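Subtilase cytotoxin, subunit B (Escherichia coli, PDB 3DWA) forms the pentameric B-subunit of an AB5 toxin and probably binds host cell-surface glycans, so that the toxin can attach to its target cells. Local coordinates at residues C[9-21]-C[31-43]. Residues are numbered along the deposited sequence; the frame is centred on the assembly and turned at random.
Sequences GMFSGVVITQFHT and CIEGKQSAGSSIS
Ile-32 fits between Ile-16 and Phe-19 on the inner face of a beta hairpin. Its CG2 meets Phe-19 CE1 at 3.7 Å, while its CB lies against Ile-16 CG2. Ile-32 CG1 stands between the backbone N and the carbonyl carbon (chi1 53°), which leaves CG2 beside the N and next to the ring. Helix 57-70 packs on Ile-16 and Phe-19 from the same face. Further along, Val-14 CG1 rests on the bare CA of Gly-34 at 3.6 Å. Gly-34 thus brings its backbone directly against this methyl. Ile-42 CG2 meets Val-14 CG1 from the next strand, crossing it at about a right angle.

Backbone hydrogen bonds join the two antiparallel strands. At a classic bulge, Thr-17 and Gln-18 both face Glu-33, and Glu-33 O accepts from Thr-17 N at 2.8 Å and from Gln-18 N at 3.2 Å. On the other face, Gln-18 and Glu-33 run side by side. The Gln-18 chain then bends, and its OE1 is hydrogen-bonded to Thr-102 OG1 of a second subunit.

At the far end the extended Gln-36 side chain reaches back past Phe-11, its amide plane 71° from the ring. Gln-36 NE2 donates to Ser-12 O at 3.1 Å, in the carbonyl plane, with an N-H...O angle of 152°. A water accepts from both Gln-36 NE2 and Ser-12 N.

The chemistry divides by face and by end: hydrocarbon seals the hairpin against the helix, a shared carbonyl absorbs the extra residue of the bulge, and an amide with its water ties the start of the loop to Ser-12, just before the corner at Gly-13.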
# COMPACT_ATOMS: atom_id res chain seq x y z
N GLY C 9 14.48 -17.09 18.47
CA GLY C 9 15.05 -18.09 17.58
C GLY C 9 14.83 -17.62 16.15
O GLY C 9 14.29 -16.52 15.90
N MSE C 10 15.21 -18.45 15.20
CA MSE C 10 14.92 -18.15 13.80
C MSE C 10 14.74 -19.47 13.08
O MSE C 10 15.19 -20.49 13.58
CB MSE C 10 16.08 -17.38 13.19
CG MSE C 10 17.37 -18.12 13.35
SE MSE C 10 18.75 -17.09 12.53
CE MSE C 10 20.24 -18.33 12.56
N PHE C 11 14.06 -19.46 11.94
CA PHE C 11 13.98 -20.64 11.08
C PHE C 11 14.31 -20.16 9.70
O PHE C 11 13.69 -19.18 9.22
CB PHE C 11 12.58 -21.27 11.12
CG PHE C 11 12.28 -21.99 12.41
CD1 PHE C 11 12.88 -23.21 12.68
CD2 PHE C 11 11.47 -21.43 13.35
CE1 PHE C 11 12.63 -23.88 13.88
CE2 PHE C 11 11.21 -22.10 14.55
CZ PHE C 11 11.81 -23.32 14.81
N SER C 12 15.29 -20.80 9.07
CA SER C 12 15.75 -20.39 7.75
C SER C 12 15.15 -21.27 6.68
O SER C 12 14.76 -22.43 6.99
CB SER C 12 17.27 -20.41 7.64
OG SER C 12 17.81 -19.65 8.67
N GLY C 13 15.09 -20.72 5.45
CA GLY C 13 14.54 -21.41 4.27
C GLY C 13 13.08 -21.88 4.39
O GLY C 13 12.70 -22.99 3.93
N VAL C 14 12.27 -21.04 5.02
CA VAL C 14 10.87 -21.28 5.25
C VAL C 14 10.03 -20.71 4.11
O VAL C 14 10.27 -19.57 3.66
CB VAL C 14 10.52 -20.56 6.59
CG1 VAL C 14 9.03 -20.52 6.89
CG2 VAL C 14 11.33 -21.20 7.71
N VAL C 15 9.04 -21.46 3.64
CA VAL C 15 8.09 -20.93 2.65
C VAL C 15 6.82 -20.63 3.44
O VAL C 15 6.31 -21.50 4.18
CB VAL C 15 7.84 -21.96 1.48
CG1 VAL C 15 6.63 -21.53 0.64
CG2 VAL C 15 9.09 -22.14 0.60
N ILE C 16 6.36 -19.36 3.38
CA ILE C 16 5.14 -18.96 4.11
C ILE C 16 3.97 -19.54 3.34
O ILE C 16 3.74 -19.19 2.20
CB ILE C 16 4.98 -17.39 4.30
CG1 ILE C 16 6.15 -16.82 5.12
CG2 ILE C 16 3.56 -17.04 4.95
CD1 ILE C 16 6.28 -15.22 5.13
N THR C 17 3.23 -20.42 3.98
CA THR C 17 2.19 -21.20 3.32
C THR C 17 0.76 -20.86 3.79
O THR C 17 -0.20 -21.17 3.09
CB THR C 17 2.44 -22.73 3.55
OG1 THR C 17 2.51 -23.00 4.96
CG2 THR C 17 3.77 -23.15 2.92
N GLN C 18 0.62 -20.27 4.97
CA GLN C 18 -0.73 -19.92 5.48
C GLN C 18 -0.71 -18.53 6.11
O GLN C 18 0.31 -18.09 6.65
CB GLN C 18 -1.28 -20.92 6.52
CG GLN C 18 -1.32 -22.43 6.11
CD GLN C 18 -2.29 -22.71 4.96
OE1 GLN C 18 -3.41 -22.16 4.89
NE2 GLN C 18 -1.85 -23.55 4.03
N PHE C 19 -1.86 -17.87 6.07
CA PHE C 19 -1.98 -16.48 6.52
C PHE C 19 -3.34 -16.32 7.24
O PHE C 19 -4.35 -16.75 6.72
CB PHE C 19 -1.90 -15.57 5.29
CG PHE C 19 -1.22 -14.26 5.56
CD1 PHE C 19 0.07 -14.06 5.13
CD2 PHE C 19 -1.90 -13.24 6.24
CE1 PHE C 19 0.72 -12.83 5.38
CE2 PHE C 19 -1.28 -12.02 6.48
CZ PHE C 19 0.03 -11.81 6.05
N HIS C 20 -3.36 -15.79 8.45
CA HIS C 20 -4.62 -15.50 9.15
C HIS C 20 -4.54 -14.08 9.69
O HIS C 20 -3.48 -13.63 10.08
CB HIS C 20 -4.83 -16.47 10.33
CG HIS C 20 -5.91 -16.05 11.29
ND1 HIS C 20 -5.63 -15.58 12.57
CD2 HIS C 20 -7.25 -16.01 11.16
CE1 HIS C 20 -6.77 -15.26 13.17
NE2 HIS C 20 -7.77 -15.52 12.34
N THR C 21 -5.67 -13.39 9.72
CA THR C 21 -5.75 -12.06 10.25
C THR C 21 -7.00 -11.99 11.10
O THR C 21 -8.05 -12.55 10.73
CB THR C 21 -5.75 -11.04 9.09
OG1 THR C 21 -5.15 -9.81 9.50
CG2 THR C 21 -7.14 -10.82 8.45
N CYS C 31 -1.11 -13.80 11.75
CA CYS C 31 -0.29 -14.93 12.09
C CYS C 31 0.06 -15.58 10.76
O CYS C 31 -0.77 -15.65 9.86
CB CYS C 31 -1.07 -15.89 13.04
SG CYS C 31 -0.02 -17.26 13.75
N ILE C 32 1.30 -16.01 10.59
CA ILE C 32 1.69 -16.78 9.41
C ILE C 32 2.08 -18.21 9.80
O ILE C 32 2.48 -18.44 10.92
CB ILE C 32 2.87 -16.13 8.66
CG1 ILE C 32 4.03 -15.89 9.63
CG2 ILE C 32 2.42 -14.82 7.99
CD1 ILE C 32 5.25 -15.30 8.97
N GLU C 33 1.94 -19.15 8.87
CA GLU C 33 2.55 -20.46 9.06
C GLU C 33 3.49 -20.68 7.90
O GLU C 33 3.23 -20.25 6.78
CB GLU C 33 1.49 -21.56 9.17
CG GLU C 33 2.04 -22.98 9.39
CD GLU C 33 1.26 -24.02 8.58
OE1 GLU C 33 0.00 -24.08 8.72
OE2 GLU C 33 1.89 -24.74 7.77
N GLY C 34 4.65 -21.25 8.19
CA GLY C 34 5.57 -21.58 7.12
C GLY C 34 6.09 -22.99 7.30
O GLY C 34 6.00 -23.53 8.39
N LYS C 35 6.62 -23.58 6.22
CA LYS C 35 7.21 -24.92 6.23
C LYS C 35 8.70 -24.86 5.85
O LYS C 35 9.09 -24.29 4.83
CB LYS C 35 6.54 -25.82 5.19
CG LYS C 35 5.10 -26.20 5.40
CD LYS C 35 4.97 -27.38 6.32
CE LYS C 35 3.50 -27.70 6.48
NZ LYS C 35 3.28 -28.50 7.72
N GLN C 36 9.53 -25.51 6.65
CA GLN C 36 10.92 -25.73 6.27
C GLN C 36 11.03 -26.89 5.29
O GLN C 36 10.02 -27.51 4.98
CB GLN C 36 11.76 -25.98 7.53
CG GLN C 36 11.70 -24.78 8.44
CD GLN C 36 12.69 -24.83 9.55
OE1 GLN C 36 12.36 -25.26 10.66
NE2 GLN C 36 13.91 -24.37 9.29
N SER C 37 12.26 -27.18 4.83
CA SER C 37 12.56 -28.22 3.81
C SER C 37 11.67 -29.46 3.80
O SER C 37 11.37 -29.99 2.73
CB SER C 37 14.04 -28.44 3.60
OG SER C 37 14.48 -27.27 2.92
N ALA C 38 11.27 -29.99 4.96
CA ALA C 38 11.72 -31.18 5.66
C ALA C 38 10.23 -31.46 6.02
O ALA C 38 9.82 -32.55 6.36
CB ALA C 38 12.53 -30.89 6.89
N GLY C 39 9.41 -30.40 5.88
CA GLY C 39 7.95 -30.48 5.99
C GLY C 39 7.37 -30.14 7.35
O GLY C 39 6.17 -30.32 7.59
N SER C 40 8.23 -29.64 8.23
CA SER C 40 7.82 -29.17 9.57
C SER C 40 7.48 -27.65 9.61
O SER C 40 8.08 -26.85 8.87
CB SER C 40 8.95 -29.45 10.55
OG SER C 40 10.10 -28.76 10.11
N SER C 41 6.59 -27.29 10.54
CA SER C 41 5.89 -26.01 10.60
C SER C 41 6.40 -25.07 11.69
O SER C 41 6.68 -25.50 12.80
CB SER C 41 4.39 -26.25 10.83
OG SER C 41 3.70 -26.63 9.63
N ILE C 42 6.50 -23.79 11.36
CA ILE C 42 6.74 -22.71 12.32
C ILE C 42 5.56 -21.72 12.18
O ILE C 42 5.04 -21.53 11.07
CB ILE C 42 8.15 -22.02 12.07
CG1 ILE C 42 8.34 -20.67 12.82
CG2 ILE C 42 8.37 -21.78 10.56
CD1 ILE C 42 8.48 -20.78 14.36
N SER C 43 5.11 -21.16 13.29
CA SER C 43 4.05 -20.16 13.30
C SER C 43 4.59 -19.01 14.12
O SER C 43 5.37 -19.20 15.05
CB SER C 43 2.76 -20.66 13.96
OG SER C 43 2.21 -21.82 13.34
O HOH W 1 16.35 -23.22 10.55
O HOH W 2 14.15 -25.16 5.35